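Uncharacterized protein (Bacteroides eggerthii, PDB 4L3R) is of unknown function but belongs to the DUF4847 family of the calycin clan, whose better-known members are beta-barrel proteins that often bind small hydrophobic ligands. Local coordinates at residues K26-Q31 with A42-L47; E51-N56 with D105-V110; K120-V125 with T129-D134. All coordinates share one frame; numbering follows the deposited sequence.

Contact 1 of 3, residues K26-Q31 with A42-L47; sequences KEQFYQ and ASRELL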
loop_
_atom_site.group_PDB
_atom_site.type_symbol
_atom_site.label_atom_id
_atom_site.label_comp_id
_atom_site.label_asym_id
_atom_site.label_seq_id
_atom_site.Cartn_x
_atom_site.Cartn_y
_atom_site.Cartn_z
ATOM N N LYS B 26 7.665 4.570 32.527
ATOM C CA LYS B 26 6.241 4.257 32.718
ATOM C C LYS B 26 5.361 5.532 32.619
ATOM O O LYS B 26 4.150 5.416 32.429
ATOM C CB LYS B 26 6.010 3.541 34.071
ATOM C CG LYS B 26 5.506 2.106 33.925
ATOM C CD LYS B 26 6.579 1.157 33.384
ATOM C CE LYS B 26 6.007 -0.107 32.784
ATOM N NZ LYS B 26 5.395 -0.997 33.809
ATOM N N GLU B 27 5.964 6.728 32.770
ATOM C CA GLU B 27 5.257 8.011 32.679
ATOM C C GLU B 27 4.788 8.298 31.232
ATOM O O GLU B 27 5.389 7.807 30.274
ATOM C CB GLU B 27 6.139 9.173 33.210
ATOM C CG GLU B 27 7.357 9.577 32.371
ATOM C CD GLU B 27 8.603 8.706 32.442
ATOM O OE1 GLU B 27 8.541 7.614 33.052
ATOM O OE2 GLU B 27 9.634 9.100 31.851
ATOM N N GLN B 28 3.715 9.093 31.086
ATOM C CA GLN B 28 3.167 9.445 29.773
ATOM C C GLN B 28 4.101 10.385 29.015
ATOM O O GLN B 28 4.325 10.180 27.827
ATOM C CB GLN B 28 1.782 10.097 29.906
ATOM C CG GLN B 28 1.029 10.183 28.574
ATOM C CD GLN B 28 -0.323 10.831 28.713
ATOM O OE1 GLN B 28 -0.651 11.432 29.738
ATOM N NE2 GLN B 28 -1.132 10.757 27.665
ATOM N N PHE B 29 4.607 11.433 29.685
ATOM C CA PHE B 29 5.520 12.397 29.070
ATOM C C PHE B 29 6.788 12.508 29.890
ATOM O O PHE B 29 6.712 12.532 31.125
ATOM C CB PHE B 29 4.845 13.757 28.914
ATOM C CG PHE B 29 3.646 13.672 28.007
ATOM C CD1 PHE B 29 3.800 13.444 26.645
ATOM C CD2 PHE B 29 2.359 13.738 28.522
ATOM C CE1 PHE B 29 2.693 13.316 25.817
ATOM C CE2 PHE B 29 1.251 13.657 27.680
ATOM C CZ PHE B 29 1.424 13.424 26.338
ATOM N N TYR B 30 7.964 12.547 29.211
ATOM C CA TYR B 30 9.260 12.604 29.913
ATOM C C TYR B 30 9.397 13.910 30.706
ATOM O O TYR B 30 8.726 14.894 30.407
ATOM C CB TYR B 30 10.468 12.418 28.957
ATOM C CG TYR B 30 10.598 13.433 27.839
ATOM C CD1 TYR B 30 11.264 14.639 28.038
ATOM C CD2 TYR B 30 10.168 13.137 26.550
ATOM C CE1 TYR B 30 11.416 15.563 27.006
ATOM C CE2 TYR B 30 10.290 14.064 25.513
ATOM C CZ TYR B 30 10.961 15.256 25.732
ATOM O OH TYR B 30 11.147 16.157 24.710
ATOM N N GLN B 31 10.250 13.897 31.728
ATOM C CA GLN B 31 10.451 15.057 32.596
ATOM C C GLN B 31 11.168 16.185 31.826
ATOM O O GLN B 31 12.179 15.931 31.166
ATOM C CB GLN B 31 11.258 14.641 33.846
ATOM C CG GLN B 31 11.006 15.500 35.078
ATOM C CD GLN B 31 11.552 14.832 36.325
ATOM O OE1 GLN B 31 12.638 14.234 36.314
ATOM N NE2 GLN B 31 10.803 14.874 37.422
ATOM N N ALA B 42 -2.283 23.282 28.262
ATOM C CA ALA B 42 -2.599 23.756 26.909
ATOM C C ALA B 42 -2.252 22.692 25.838
ATOM O O ALA B 42 -2.992 22.536 24.867
ATOM C CB ALA B 42 -1.859 25.060 26.625
ATOM N N SER B 43 -1.150 21.945 26.035
ATOM C CA SER B 43 -0.770 20.861 25.126
ATOM C C SER B 43 -1.761 19.705 25.213
ATOM O O SER B 43 -2.105 19.113 24.191
ATOM C CB SER B 43 0.628 20.342 25.438
ATOM O OG SER B 43 1.617 21.220 24.937
ATOM N N ARG B 44 -2.197 19.370 26.436
ATOM C CA ARG B 44 -3.148 18.281 26.652
ATOM C C ARG B 44 -4.507 18.602 26.041
ATOM O O ARG B 44 -5.176 17.676 25.597
ATOM C CB ARG B 44 -3.282 17.940 28.138
ATOM C CG ARG B 44 -2.091 17.138 28.639
ATOM C CD ARG B 44 -2.205 16.881 30.120
ATOM N NE ARG B 44 -1.112 16.057 30.634
ATOM C CZ ARG B 44 -1.021 14.733 30.531
ATOM N NH1 ARG B 44 -1.957 14.041 29.891
ATOM N NH2 ARG B 44 0.016 14.092 31.057
ATOM N N GLU B 45 -4.898 19.891 25.967
ATOM C CA GLU B 45 -6.156 20.287 25.327
ATOM C C GLU B 45 -6.027 20.145 23.810
ATOM O O GLU B 45 -6.966 19.681 23.166
ATOM C CB GLU B 45 -6.569 21.719 25.715
ATOM C CG GLU B 45 -7.039 21.857 27.158
ATOM C CD GLU B 45 -8.225 21.001 27.565
ATOM O OE1 GLU B 45 -9.108 20.747 26.713
ATOM O OE2 GLU B 45 -8.268 20.577 28.743
ATOM N N LEU B 46 -4.856 20.490 23.243
ATOM C CA LEU B 46 -4.605 20.311 21.809
ATOM C C LEU B 46 -4.539 18.818 21.463
ATOM O O LEU B 46 -4.971 18.435 20.378
ATOM C CB LEU B 46 -3.311 21.026 21.381
ATOM C CG LEU B 46 -3.393 22.557 21.415
ATOM C CD1 LEU B 46 -2.024 23.179 21.401
ATOM C CD2 LEU B 46 -4.229 23.096 20.253
ATOM N N LEU B 47 -4.043 17.973 22.392
ATOM C CA LEU B 47 -3.965 16.524 22.190
ATOM C C LEU B 47 -5.355 15.868 22.201
ATOM O O LEU B 47 -5.512 14.827 21.569
ATOM C CB LEU B 47 -3.066 15.880 23.261
ATOM C CG LEU B 47 -2.755 14.386 23.121
ATOM C CD1 LEU B 47 -2.027 14.093 21.817
ATOM C CD2 LEU B 47 -1.931 13.898 24.297
#

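Contact 2 of 3, residues E51-N56 with D105-V110; sequences ENFTLN and DKLAKV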
loop_
_atom_site.group_PDB
_atom_site.type_symbol
_atom_site.label_atom_id
_atom_site.label_comp_id
_atom_site.label_asym_id
_atom_site.label_seq_id
_atom_site.Cartn_x
_atom_site.Cartn_y
_atom_site.Cartn_z
ATOM N N GLU B 51 -8.099 15.200 15.210
ATOM C CA GLU B 51 -7.183 15.355 14.077
ATOM C C GLU B 51 -5.745 15.732 14.472
ATOM O O GLU B 51 -4.871 15.610 13.620
ATOM C CB GLU B 51 -7.728 16.384 13.051
ATOM C CG GLU B 51 -7.902 17.815 13.559
ATOM C CD GLU B 51 -9.303 18.208 13.990
ATOM O OE1 GLU B 51 -10.013 17.351 14.566
ATOM O OE2 GLU B 51 -9.662 19.396 13.821
ATOM N N ASN B 52 -5.477 16.180 15.717
ATOM C CA ASN B 52 -4.117 16.565 16.139
ATOM C C ASN B 52 -3.285 15.375 16.610
ATOM O O ASN B 52 -3.815 14.432 17.201
ATOM C CB ASN B 52 -4.165 17.616 17.246
ATOM C CG ASN B 52 -4.759 18.932 16.810
ATOM O OD1 ASN B 52 -5.002 19.161 15.633
ATOM N ND2 ASN B 52 -4.992 19.844 17.747
ATOM N N PHE B 53 -1.964 15.443 16.347
ATOM C CA PHE B 53 -0.960 14.437 16.704
ATOM C C PHE B 53 -1.316 13.059 16.130
ATOM O O PHE B 53 -1.338 12.056 16.849
ATOM C CB PHE B 53 -0.745 14.373 18.226
ATOM C CG PHE B 53 -0.365 15.700 18.839
ATOM C CD1 PHE B 53 0.967 16.072 18.955
ATOM C CD2 PHE B 53 -1.338 16.567 19.317
ATOM C CE1 PHE B 53 1.315 17.307 19.495
ATOM C CE2 PHE B 53 -0.989 17.798 19.870
ATOM C CZ PHE B 53 0.336 18.155 19.970
ATOM N N THR B 54 -1.579 13.025 14.815
ATOM C CA THR B 54 -1.907 11.795 14.100
ATOM C C THR B 54 -0.733 11.381 13.210
ATOM O O THR B 54 0.108 12.212 12.850
ATOM C CB THR B 54 -3.179 11.960 13.284
ATOM O OG1 THR B 54 -2.997 12.997 12.317
ATOM C CG2 THR B 54 -4.393 12.237 14.145
ATOM N N LEU B 55 -0.686 10.097 12.861
ATOM C CA LEU B 55 0.354 9.516 12.011
ATOM C C LEU B 55 -0.308 8.498 11.085
ATOM O O LEU B 55 -1.143 7.712 11.532
ATOM C CB LEU B 55 1.448 8.885 12.896
ATOM C CG LEU B 55 2.526 8.019 12.224
ATOM C CD1 LEU B 55 3.480 8.874 11.400
ATOM C CD2 LEU B 55 3.329 7.272 13.272
ATOM N N ASN B 56 0.007 8.559 9.790
ATOM C CA ASN B 56 -0.585 7.671 8.797
ATOM C C ASN B 56 0.476 7.095 7.883
ATOM O O ASN B 56 1.285 7.840 7.329
ATOM C CB ASN B 56 -1.609 8.437 7.947
ATOM C CG ASN B 56 -2.906 8.710 8.646
ATOM O OD1 ASN B 56 -3.105 9.785 9.208
ATOM N ND2 ASN B 56 -3.837 7.765 8.604
ATOM N N ASP B 105 3.646 25.176 20.035
ATOM C CA ASP B 105 3.416 24.256 21.149
ATOM C C ASP B 105 4.609 23.310 21.331
ATOM O O ASP B 105 5.067 22.722 20.356
ATOM C CB ASP B 105 2.132 23.452 20.896
ATOM C CG ASP B 105 1.640 22.715 22.110
ATOM O OD1 ASP B 105 0.981 23.346 22.957
ATOM O OD2 ASP B 105 1.930 21.509 22.227
ATOM N N LYS B 106 5.103 23.159 22.574
ATOM C CA LYS B 106 6.265 22.308 22.859
ATOM C C LYS B 106 6.013 20.835 22.543
ATOM O O LYS B 106 6.936 20.178 22.068
ATOM C CB LYS B 106 6.725 22.450 24.315
ATOM C CG LYS B 106 7.348 23.814 24.613
ATOM C CD LYS B 106 7.865 23.860 26.044
ATOM C CE LYS B 106 8.571 25.154 26.373
ATOM N NZ LYS B 106 9.184 25.113 27.724
ATOM N N LEU B 107 4.800 20.306 22.799
ATOM C CA LEU B 107 4.507 18.905 22.461
ATOM C C LEU B 107 4.546 18.709 20.945
ATOM O O LEU B 107 5.070 17.698 20.476
ATOM C CB LEU B 107 3.144 18.452 23.014
ATOM C CG LEU B 107 2.808 16.956 22.851
ATOM C CD1 LEU B 107 3.807 16.078 23.597
ATOM C CD2 LEU B 107 1.392 16.665 23.315
ATOM N N ALA B 108 4.014 19.681 20.185
ATOM C CA ALA B 108 4.011 19.638 18.715
ATOM C C ALA B 108 5.440 19.721 18.147
ATOM O O ALA B 108 5.748 19.026 17.180
ATOM C CB ALA B 108 3.154 20.766 18.161
ATOM N N LYS B 109 6.318 20.538 18.764
ATOM C CA LYS B 109 7.721 20.642 18.328
ATOM C C LYS B 109 8.455 19.315 18.536
ATOM O O LYS B 109 9.202 18.879 17.657
ATOM C CB LYS B 109 8.459 21.754 19.094
ATOM C CG LYS B 109 8.096 23.174 18.686
ATOM C CD LYS B 109 8.800 24.173 19.615
ATOM C CE LYS B 109 8.529 25.604 19.252
ATOM N NZ LYS B 109 9.255 26.549 20.143
ATOM N N VAL B 110 8.241 18.681 19.708
ATOM C CA VAL B 110 8.850 17.397 20.060
ATOM C C VAL B 110 8.335 16.288 19.114
ATOM O O VAL B 110 9.118 15.449 18.667
ATOM C CB VAL B 110 8.586 17.063 21.555
ATOM C CG1 VAL B 110 8.875 15.595 21.869
ATOM C CG2 VAL B 110 9.416 17.972 22.458
#

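Contact 3 of 3, residues K120-V125 with T129-D134; sequences KYEGDV and TLYFKD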
loop_
_atom_site.group_PDB
_atom_site.type_symbol
_atom_site.label_atom_id
_atom_site.label_comp_id
_atom_site.label_asym_id
_atom_site.label_seq_id
_atom_site.Cartn_x
_atom_site.Cartn_y
_atom_site.Cartn_z
ATOM N N LYS B 120 14.050 2.767 14.987
ATOM C CA LYS B 120 13.480 1.417 15.107
ATOM C C LYS B 120 12.078 1.496 15.710
ATOM O O LYS B 120 11.665 2.560 16.172
ATOM C CB LYS B 120 14.394 0.469 15.925
ATOM C CG LYS B 120 14.515 0.791 17.419
ATOM C CD LYS B 120 15.458 -0.171 18.152
ATOM C CE LYS B 120 15.433 0.028 19.653
ATOM N NZ LYS B 120 16.336 -0.921 20.365
ATOM N N TYR B 121 11.336 0.380 15.671
ATOM C CA TYR B 121 9.967 0.345 16.179
ATOM C C TYR B 121 9.548 -1.041 16.649
ATOM O O TYR B 121 10.247 -2.030 16.448
ATOM C CB TYR B 121 8.986 0.795 15.069
ATOM C CG TYR B 121 8.750 -0.260 14.008
ATOM C CD1 TYR B 121 9.671 -0.468 12.986
ATOM C CD2 TYR B 121 7.645 -1.105 14.069
ATOM C CE1 TYR B 121 9.489 -1.476 12.042
ATOM C CE2 TYR B 121 7.457 -2.121 13.134
ATOM C CZ TYR B 121 8.385 -2.305 12.122
ATOM O OH TYR B 121 8.238 -3.293 11.184
ATOM N N GLU B 122 8.356 -1.093 17.227
ATOM C CA GLU B 122 7.672 -2.321 17.599
ATOM C C GLU B 122 6.176 -1.995 17.658
ATOM O O GLU B 122 5.805 -0.834 17.842
ATOM C CB GLU B 122 8.220 -2.937 18.904
ATOM C CG GLU B 122 8.027 -2.098 20.153
ATOM C CD GLU B 122 8.749 -2.585 21.397
ATOM O OE1 GLU B 122 9.457 -3.617 21.327
ATOM O OE2 GLU B 122 8.620 -1.913 22.446
ATOM N N GLY B 123 5.339 -2.989 17.410
ATOM C CA GLY B 123 3.901 -2.778 17.423
ATOM C C GLY B 123 3.067 -3.990 17.075
ATOM O O GLY B 123 3.585 -5.025 16.642
ATOM N N ASP B 124 1.754 -3.848 17.280
ATOM C CA ASP B 124 0.761 -4.872 16.988
ATOM C C ASP B 124 -0.415 -4.190 16.242
ATOM O O ASP B 124 -0.223 -3.105 15.689
ATOM C CB ASP B 124 0.351 -5.609 18.288
ATOM C CG ASP B 124 -0.488 -4.831 19.291
ATOM O OD1 ASP B 124 -0.620 -3.603 19.132
ATOM O OD2 ASP B 124 -0.987 -5.452 20.254
ATOM N N VAL B 125 -1.604 -4.810 16.223
ATOM C CA VAL B 125 -2.769 -4.291 15.499
ATOM C C VAL B 125 -3.205 -2.926 16.052
ATOM O O VAL B 125 -3.532 -2.042 15.271
ATOM C CB VAL B 125 -3.954 -5.309 15.543
ATOM C CG1 VAL B 125 -5.234 -4.719 14.942
ATOM C CG2 VAL B 125 -3.592 -6.615 14.834
ATOM N N THR B 129 4.980 1.660 18.703
ATOM C CA THR B 129 6.004 2.338 19.487
ATOM C C THR B 129 7.156 2.671 18.565
ATOM O O THR B 129 7.711 1.759 17.956
ATOM C CB THR B 129 6.454 1.453 20.657
ATOM O OG1 THR B 129 5.306 1.022 21.384
ATOM C CG2 THR B 129 7.408 2.177 21.597
ATOM N N LEU B 130 7.510 3.965 18.451
ATOM C CA LEU B 130 8.622 4.418 17.620
ATOM C C LEU B 130 9.757 4.907 18.502
ATOM O O LEU B 130 9.549 5.778 19.350
ATOM C CB LEU B 130 8.180 5.541 16.671
ATOM C CG LEU B 130 6.995 5.237 15.763
ATOM C CD1 LEU B 130 6.671 6.434 14.881
ATOM C CD2 LEU B 130 7.253 4.013 14.900
ATOM N N TYR B 131 10.955 4.360 18.292
ATOM C CA TYR B 131 12.150 4.746 19.024
ATOM C C TYR B 131 12.857 5.809 18.225
ATOM O O TYR B 131 13.060 5.613 17.024
ATOM C CB TYR B 131 13.070 3.538 19.245
ATOM C CG TYR B 131 12.514 2.539 20.233
ATOM C CD1 TYR B 131 11.449 1.711 19.895
ATOM C CD2 TYR B 131 13.059 2.414 21.507
ATOM C CE1 TYR B 131 10.920 0.805 20.809
ATOM C CE2 TYR B 131 12.545 1.503 22.427
ATOM C CZ TYR B 131 11.477 0.700 22.075
ATOM O OH TYR B 131 10.978 -0.186 22.999
ATOM N N PHE B 132 13.235 6.928 18.868
ATOM C CA PHE B 132 13.931 8.012 18.183
ATOM C C PHE B 132 15.058 8.545 19.039
ATOM O O PHE B 132 14.991 8.446 20.265
ATOM C CB PHE B 132 12.945 9.136 17.810
ATOM C CG PHE B 132 12.394 9.943 18.964
ATOM C CD1 PHE B 132 11.263 9.522 19.649
ATOM C CD2 PHE B 132 12.978 11.152 19.330
ATOM C CE1 PHE B 132 10.739 10.286 20.697
ATOM C CE2 PHE B 132 12.431 11.930 20.352
ATOM C CZ PHE B 132 11.318 11.492 21.030
ATOM N N LYS B 133 16.097 9.105 18.395
ATOM C CA LYS B 133 17.230 9.656 19.128
ATOM C C LYS B 133 17.040 11.171 19.312
ATOM O O LYS B 133 16.726 11.887 18.359
ATOM C CB LYS B 133 18.583 9.300 18.466
ATOM C CG LYS B 133 18.937 9.999 17.152
ATOM C CD LYS B 133 19.986 11.088 17.350
ATOM C CE LYS B 133 20.359 11.751 16.051
ATOM N NZ LYS B 133 21.510 12.674 16.216
ATOM N N ASP B 134 17.183 11.639 20.568
ATOM C CA ASP B 134 17.072 13.041 20.957
ATOM C C ASP B 134 18.425 13.414 21.562
ATOM O O ASP B 134 18.629 13.288 22.770
ATOM C CB ASP B 134 15.899 13.235 21.936
ATOM C CG ASP B 134 15.716 14.657 22.446
ATOM O OD1 ASP B 134 16.047 15.606 21.700
ATOM O OD2 ASP B 134 15.219 14.818 23.581
#

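Contact 1 of 3, residues K26-Q31 with A42-L47
Arg44, on helix 37-48, holds the side-chain amide of Gln28 with both terminal nitrogens of its guanidinium, and both hydrogen bonds end on one atom: Arg44 NH1 lies 2.9 Å from Gln28 OE1, and Arg44 NH2 lies 3.0 Å from that same Gln28 OE1. The oxygen sits at the guanidinium edge, close to its plane. Seen from the amide, however, the two donors lie above the carbonyl plane, on the same face, because the flat groups are turned 54° against each other. Both bonds are appreciably bent, as expected when two nitrogens share one acceptor. The Gln28 chain runs straight out, with CG anti to the backbone N (chi1 -167°), and its other amide atom, NE2, is bonded to Ser18 O on strand 15-22. Arg44 NE forms a salt bridge with Glu40, one helical turn earlier.

Phe29 supplies the aromatic part of the contact. Its ring meets Arg44 edge-on, with Phe29 CD2 3.5 Å from Arg44 NH2, while Phe29 CE2 stands over one guanidinium face; the planes are 76° apart, so the groups are not stacked. At the same ring's edge, Phe29 CZ touches Leu47 CD2 at 4.0 Å. Trp34 also packs on Phe29, the rings edge-to-face. A leucine in place of Arg44 would probably leave Gln28 OE1 without these two donors and the Glu40 carboxylate without this cationic mate.

The contact therefore joins loop to helix at the surface through a cation shared between a neutral amide and a carboxylate, with the aromatic edge packed against the face of a cation whose charge Glu40 probably helps to balance.

Contact 2 of 3, residues E51-N56 with D105-V110
The loop leading into strand 54-61 comes nearest to the first turn of helix 106-116 at Phe53 and Ala108, whose CA atoms are 7.5 Å apart, and Phe53 itself has a left-handed backbone conformation as part of a G1 beta bulge formed with Thr54 opposite His73.

From this bulge the Phe53 side chain points at the helix and carries the whole contact. Its CG lies anti to the carbonyl carbon (chi1 -56°), which directs the ring's far edge into the helix start. Leu107 lies over one face: its CD2 makes a CH-pi contact 4.2 Å from the centroid of the Phe53 ring, and Leu107 CG comes within 3.7 Å of Phe53 CE1. That same corner of the ring presses on the helix backbone, with Phe53 CE1 3.6 Å from Ala108 CA, while Ala108 CB adds a looser contact.

Asp105 occupies the N-cap position. Its OD2 is hydrogen-bonded to Ser43 OG of helix 37-48 and also accepts two weak capping bonds, from Leu107 N (3.2 Å) and Ala108 N (3.4 Å), so one oxygen links the starting turn of one helix to the flank of another. Asp105 OD2 lies at the edge of the Phe53 ring, near CZ. Around the ring, Phe111 meets it edge-to-face, and Leu17, Leu47 and Val75 also touch it.

The arrangement is that of a capped helix seated on a bulged strand entry, its buried side turned to the antiparallel sheet, consistent with a helix packed against the strongly curved sheet of a calycin-like fold.

Contact 3 of 3, residues K120-V125 with T129-D134
Tyr131 meets Lys120 with a ring face and Glu122 with its hydroxyl edge across a beta hairpin made by strands 118-123 and 127-134. The Lys120 chain, extended beyond CG, runs over one face of the phenol ring; Lys120 CE lies 4.1 Å from the Tyr131 ring centroid in a CH-pi contact, whereas the ammonium group is farther off and offers at most a weak attraction. Thr129 lies alongside Glu122 on this same sheet face, with Glu122 CG 3.9 Å from Thr129 CB. On the other face Tyr121 CB touches Leu130 CD2 at 3.7 Å.

The antiparallel backbone sets this pairing. Glu122 and Thr129 form a hydrogen-bonded pair with both bonds made, and Tyr131 N donates to Lys120 O at 2.9 Å; Tyr121 and Leu130 form the non-hydrogen-bonded pair between them. Further out, Tyr121 rests on Val6 and Ile9 of helix 4-10, Leu130 packs on Phe143 of the next strand, and Asp124 OD1 accepts from Asn127 N in the turn.

Glu122 CG takes the position between the backbone N and the carbonyl carbon (chi1 64°), bringing its carboxylate to the ring edge, where Tyr131 OH donates to Glu122 OE2 over 3.0 Å from above the carboxylate plane.

Overall arrangement
Contacts 1 and 2 are neighbours, their centres about 11 Å apart, and they are joined directly by two probable hydrogen bonds, Ser43 OG to Asp105 OD2 at 2.7 Å and Leu46 O to Asn52 ND2 at 3.0 Å. Helix 37-48 thus connects the loop 26-31 with the entry to strand 54-61 and the start of helix 106-116. Contact 3 lies about 16 Å from contact 2 between centres, on the opposite side of the chain's centre, yet both reach the same antiparallel sheet and touch where Leu55 CD2 meets Leu130 CD1 at 3.8 Å. Contacts 1 and 3, about 18 Å apart between centres, do not touch. Along the chain the three contacts follow in series.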